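PDB 4DIM: phosphoribosylglycinamide synthetase from Anaerococcus prevotii, which probably works as an ATP-dependent ligase of the ATP-grasp superfamily, binding ATP and a metal ion. Local coordinates for residues A[347-359]-A[370-382]. Residues are numbered along the deposited sequence; the frame is centred on the assembly and turned at random.
Sequences KDDDIVEITFFKE and SNDCIGQIIVKEE
E353 and Q376 meet on one face of an antiparallel strand pair, where Q376 NE2 gives E353 OE2 a nearly straight hydrogen bond of 2.7 Å. NE2 comes in on the syn side, tilted out of the carboxylate plane, while the bond lies in the amide plane; the two planes are turned 42° apart. T355 OG1 donates to the anti lone pair of the same OE2, so two donors grip one oxygen. With CG anti to the backbone N (chi1 -159°) and the chain extended, E353 also crosses I378 at a slant, its OE1 3.6 Å from I378 CD1. Shortened to alanine, this position would probably leave the Q376 amide and the T355 hydroxyl without their shared acceptor. Nearby, G375 CA sits over one face of the F357 ring in a CH-pi contact, while Q376 OE1 lies at the ring edge. Behind these side chains, I378 O accepts from both V352 N and E353 N, the signature of a classic beta bulge. Past it, K380 NZ reaches D349 O at 2.9 Å and forms a longer salt bridge with D350. Strand 351-356 lies at the edge of a large antiparallel sheet, with 375-381 between it and 323-329; helix 384-395 packs against I377 and V379, helix 285-293 against V352 and I378.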
loop_
_atom_site.group_PDB
_atom_site.type_symbol
_atom_site.label_atom_id
_atom_site.label_comp_id
_atom_site.label_asym_id
_atom_site.label_seq_id
_atom_site.Cartn_x
_atom_site.Cartn_y
_atom_site.Cartn_z
ATOM N N LYS A 347 -7.061 -8.450 28.684
ATOM C CA LYS A 347 -7.413 -9.363 27.576
ATOM C C LYS A 347 -8.802 -9.023 27.030
ATOM O O LYS A 347 -9.765 -8.974 27.806
ATOM C CB LYS A 347 -7.399 -10.837 28.047
ATOM C CG LYS A 347 -6.002 -11.359 28.393
ATOM C CD LYS A 347 -5.872 -11.798 29.858
ATOM C CE LYS A 347 -4.448 -12.139 30.235
ATOM N NZ LYS A 347 -3.628 -10.935 30.554
ATOM N N ASP A 348 -8.896 -8.760 25.712
ATOM C CA ASP A 348 -10.137 -8.336 25.072
ATOM C C ASP A 348 -10.177 -8.827 23.625
ATOM O O ASP A 348 -9.240 -8.578 22.865
ATOM C CB ASP A 348 -10.192 -6.801 25.135
ATOM C CG ASP A 348 -11.455 -6.106 24.655
ATOM O OD1 ASP A 348 -12.375 -6.800 24.156
ATOM O OD2 ASP A 348 -11.526 -4.862 24.783
ATOM N N ASP A 349 -11.280 -9.494 23.237
ATOM C CA ASP A 349 -11.468 -10.002 21.875
ATOM C C ASP A 349 -11.658 -8.874 20.840
ATOM O O ASP A 349 -11.482 -9.136 19.649
ATOM C CB ASP A 349 -12.657 -10.971 21.813
ATOM C CG ASP A 349 -12.429 -12.263 22.579
ATOM O OD1 ASP A 349 -11.406 -12.349 23.324
ATOM O OD2 ASP A 349 -13.268 -13.188 22.445
ATOM N N ASP A 350 -12.013 -7.642 21.282
ATOM C CA ASP A 350 -12.120 -6.463 20.411
ATOM C C ASP A 350 -10.727 -5.848 20.162
ATOM O O ASP A 350 -10.591 -5.030 19.267
ATOM C CB ASP A 350 -13.106 -5.411 20.976
ATOM C CG ASP A 350 -14.577 -5.741 20.739
ATOM O OD1 ASP A 350 -14.864 -6.783 20.081
ATOM O OD2 ASP A 350 -15.444 -4.966 21.217
ATOM N N ILE A 351 -9.704 -6.257 20.923
ATOM C CA ILE A 351 -8.315 -5.870 20.684
ATOM C C ILE A 351 -7.765 -7.002 19.849
ATOM O O ILE A 351 -7.596 -8.126 20.334
ATOM C CB ILE A 351 -7.476 -5.614 21.965
ATOM C CG1 ILE A 351 -8.157 -4.587 22.890
ATOM C CG2 ILE A 351 -6.079 -5.126 21.576
ATOM C CD1 ILE A 351 -7.506 -4.411 24.190
ATOM N N VAL A 352 -7.602 -6.726 18.567
ATOM C CA VAL A 352 -7.102 -7.681 17.600
ATOM C C VAL A 352 -5.601 -7.839 17.779
ATOM O O VAL A 352 -5.080 -8.947 17.698
ATOM C CB VAL A 352 -7.458 -7.194 16.186
ATOM C CG1 VAL A 352 -6.763 -8.030 15.124
ATOM C CG2 VAL A 352 -8.977 -7.171 15.988
ATOM N N GLU A 353 -4.899 -6.728 17.969
ATOM C CA GLU A 353 -3.456 -6.756 18.083
ATOM C C GLU A 353 -2.911 -5.592 18.887
ATOM O O GLU A 353 -3.439 -4.488 18.800
ATOM C CB GLU A 353 -2.843 -6.711 16.681
ATOM C CG GLU A 353 -1.427 -7.216 16.621
ATOM C CD GLU A 353 -0.724 -6.916 15.318
ATOM O OE1 GLU A 353 -1.201 -7.367 14.248
ATOM O OE2 GLU A 353 0.312 -6.218 15.370
ATOM N N ILE A 354 -1.893 -5.884 19.712
ATOM C CA ILE A 354 -1.063 -4.930 20.449
ATOM C C ILE A 354 0.319 -5.488 20.351
ATOM O O ILE A 354 0.630 -6.442 21.065
ATOM C CB ILE A 354 -1.437 -4.601 21.927
ATOM C CG1 ILE A 354 -2.734 -3.779 22.018
ATOM C CG2 ILE A 354 -0.282 -3.808 22.581
ATOM C CD1 ILE A 354 -3.305 -3.656 23.455
ATOM N N THR A 355 1.137 -4.964 19.444
ATOM C CA THR A 355 2.503 -5.457 19.325
ATOM C C THR A 355 3.469 -4.318 19.421
ATOM O O THR A 355 3.211 -3.231 18.900
ATOM C CB THR A 355 2.707 -6.240 18.011
ATOM O OG1 THR A 355 2.408 -5.403 16.900
ATOM C CG2 THR A 355 1.882 -7.528 17.966
ATOM N N PHE A 356 4.609 -4.595 20.053
ATOM C CA PHE A 356 5.705 -3.651 20.179
ATOM C C PHE A 356 6.860 -4.121 19.303
ATOM O O PHE A 356 7.119 -5.324 19.181
ATOM C CB PHE A 356 6.124 -3.493 21.641
ATOM C CG PHE A 356 4.972 -2.998 22.482
ATOM C CD1 PHE A 356 4.465 -1.712 22.308
ATOM C CD2 PHE A 356 4.288 -3.862 23.329
ATOM C CE1 PHE A 356 3.330 -1.298 23.002
ATOM C CE2 PHE A 356 3.145 -3.451 24.000
ATOM C CZ PHE A 356 2.691 -2.165 23.854
ATOM N N PHE A 357 7.497 -3.150 18.635
ATOM C CA PHE A 357 8.648 -3.349 17.758
ATOM C C PHE A 357 9.982 -3.089 18.476
ATOM O O PHE A 357 10.985 -3.635 18.039
ATOM C CB PHE A 357 8.558 -2.412 16.541
ATOM C CG PHE A 357 7.237 -2.401 15.801
ATOM C CD1 PHE A 357 6.547 -3.578 15.557
ATOM C CD2 PHE A 357 6.743 -1.223 15.254
ATOM C CE1 PHE A 357 5.356 -3.562 14.863
ATOM C CE2 PHE A 357 5.556 -1.209 14.561
ATOM C CZ PHE A 357 4.852 -2.370 14.398
ATOM N N LYS A 358 10.016 -2.244 19.531
ATOM C CA LYS A 358 11.264 -1.938 20.239
ATOM C C LYS A 358 11.405 -2.802 21.517
ATOM O O LYS A 358 10.419 -3.329 22.044
ATOM C CB LYS A 358 11.355 -0.428 20.551
ATOM C CG LYS A 358 11.143 0.482 19.320
ATOM C CD LYS A 358 12.222 0.293 18.236
ATOM C CE LYS A 358 12.063 1.167 17.010
ATOM N NZ LYS A 358 12.320 2.608 17.282
ATOM N N GLU A 359 12.652 -3.003 21.949
ATOM C CA GLU A 359 13.021 -3.834 23.110
ATOM C C GLU A 359 14.151 -3.177 23.920
ATOM O O GLU A 359 14.785 -2.243 23.425
ATOM C CB GLU A 359 13.444 -5.246 22.647
ATOM C CG GLU A 359 14.626 -5.301 21.678
ATOM C CD GLU A 359 14.906 -6.666 21.060
ATOM O OE1 GLU A 359 13.980 -7.238 20.438
ATOM O OE2 GLU A 359 16.068 -7.134 21.148
ATOM N N SER A 370 8.510 6.261 9.249
ATOM C CA SER A 370 7.815 5.005 9.567
ATOM C C SER A 370 8.638 3.977 10.391
ATOM O O SER A 370 8.044 3.186 11.129
ATOM C CB SER A 370 7.363 4.334 8.272
ATOM O OG SER A 370 8.340 4.466 7.249
ATOM N N ASN A 371 9.980 3.991 10.282
ATOM C CA ASN A 371 10.841 3.038 10.992
ATOM C C ASN A 371 11.017 3.438 12.453
ATOM O O ASN A 371 11.534 2.635 13.239
ATOM C CB ASN A 371 12.198 2.890 10.295
ATOM C CG ASN A 371 12.049 2.480 8.839
ATOM O OD1 ASN A 371 11.774 1.311 8.525
ATOM N ND2 ASN A 371 12.116 3.448 7.921
ATOM N N ASP A 372 10.556 4.659 12.826
ATOM C CA ASP A 372 10.568 5.154 14.202
ATOM C C ASP A 372 9.293 4.710 14.996
ATOM O O ASP A 372 9.115 5.171 16.128
ATOM C CB ASP A 372 10.687 6.696 14.224
ATOM C CG ASP A 372 11.898 7.243 13.515
ATOM O OD1 ASP A 372 13.012 6.735 13.767
ATOM O OD2 ASP A 372 11.736 8.193 12.719
ATOM N N CYS A 373 8.417 3.826 14.424
ATOM C CA CYS A 373 7.221 3.337 15.127
ATOM C C CYS A 373 7.665 2.440 16.274
ATOM O O CYS A 373 8.567 1.609 16.088
ATOM C CB CYS A 373 6.278 2.580 14.187
ATOM S SG CYS A 373 5.447 3.602 12.930
ATOM N N ILE A 374 7.035 2.614 17.452
ATOM C CA ILE A 374 7.283 1.806 18.658
ATOM C C ILE A 374 6.466 0.502 18.587
ATOM O O ILE A 374 6.889 -0.532 19.106
ATOM C CB ILE A 374 6.967 2.622 19.935
ATOM C CG1 ILE A 374 8.004 3.762 20.099
ATOM C CG2 ILE A 374 6.891 1.735 21.196
ATOM C CD1 ILE A 374 7.576 5.101 19.498
ATOM N N GLY A 375 5.318 0.557 17.941
ATOM C CA GLY A 375 4.459 -0.607 17.809
ATOM C C GLY A 375 3.216 -0.281 17.032
ATOM O O GLY A 375 3.172 0.721 16.309
ATOM N N GLN A 376 2.192 -1.113 17.209
ATOM C CA GLN A 376 0.905 -0.913 16.560
ATOM C C GLN A 376 -0.204 -1.575 17.330
ATOM O O GLN A 376 0.012 -2.592 18.002
ATOM C CB GLN A 376 0.905 -1.434 15.123
ATOM C CG GLN A 376 0.994 -2.955 15.010
ATOM C CD GLN A 376 1.307 -3.393 13.618
ATOM O OE1 GLN A 376 1.815 -2.648 12.789
ATOM N NE2 GLN A 376 1.098 -4.634 13.352
ATOM N N ILE A 377 -1.396 -0.990 17.197
ATOM C CA ILE A 377 -2.632 -1.393 17.844
ATOM C C ILE A 377 -3.696 -1.591 16.791
ATOM O O ILE A 377 -3.895 -0.712 15.958
ATOM C CB ILE A 377 -3.111 -0.308 18.857
ATOM C CG1 ILE A 377 -2.051 -0.039 19.967
ATOM C CG2 ILE A 377 -4.476 -0.693 19.472
ATOM C CD1 ILE A 377 -2.270 1.240 20.682
ATOM N N ILE A 378 -4.447 -2.696 16.896
ATOM C CA ILE A 378 -5.581 -2.948 16.039
ATOM C C ILE A 378 -6.779 -3.312 16.915
ATOM O O ILE A 378 -6.712 -4.214 17.742
ATOM C CB ILE A 378 -5.356 -4.006 14.944
ATOM C CG1 ILE A 378 -4.024 -3.831 14.265
ATOM C CG2 ILE A 378 -6.522 -3.927 13.916
ATOM C CD1 ILE A 378 -3.685 -4.919 13.400
ATOM N N VAL A 379 -7.886 -2.606 16.681
ATOM C CA VAL A 379 -9.160 -2.835 17.351
ATOM C C VAL A 379 -10.267 -2.958 16.297
ATOM O O VAL A 379 -10.088 -2.523 15.150
ATOM C CB VAL A 379 -9.493 -1.772 18.384
ATOM C CG1 VAL A 379 -8.370 -1.668 19.414
ATOM C CG2 VAL A 379 -9.765 -0.422 17.732
ATOM N N LYS A 380 -11.362 -3.639 16.704
ATOM C CA LYS A 380 -12.594 -3.865 15.951
ATOM C C LYS A 380 -13.769 -3.592 16.901
ATOM O O LYS A 380 -13.633 -3.851 18.093
ATOM C CB LYS A 380 -12.657 -5.307 15.358
ATOM C CG LYS A 380 -12.677 -6.453 16.376
ATOM C CD LYS A 380 -12.825 -7.787 15.662
ATOM C CE LYS A 380 -12.683 -9.027 16.508
ATOM N NZ LYS A 380 -13.634 -9.073 17.663
ATOM N N GLU A 381 -14.916 -3.100 16.394
ATOM C CA GLU A 381 -16.098 -2.772 17.224
ATOM C C GLU A 381 -17.298 -2.435 16.271
ATOM O O GLU A 381 -17.090 -2.434 15.072
ATOM C CB GLU A 381 -15.724 -1.603 18.168
ATOM C CG GLU A 381 -16.720 -1.212 19.240
ATOM C CD GLU A 381 -17.443 -2.213 20.115
ATOM O OE1 GLU A 381 -17.066 -2.331 21.305
ATOM O OE2 GLU A 381 -18.533 -2.664 19.689
ATOM N N GLU A 382 -18.541 -2.238 16.758
ATOM C CA GLU A 382 -19.697 -1.956 15.873
ATOM C C GLU A 382 -19.512 -0.704 15.010
ATOM O O GLU A 382 -19.973 -0.670 13.866
ATOM C CB GLU A 382 -21.004 -1.791 16.675
ATOM C CG GLU A 382 -21.675 -3.090 17.082
ATOM C CD GLU A 382 -23.038 -2.926 17.741
ATOM O OE1 GLU A 382 -23.480 -1.768 17.924
ATOM O OE2 GLU A 382 -23.661 -3.958 18.089
#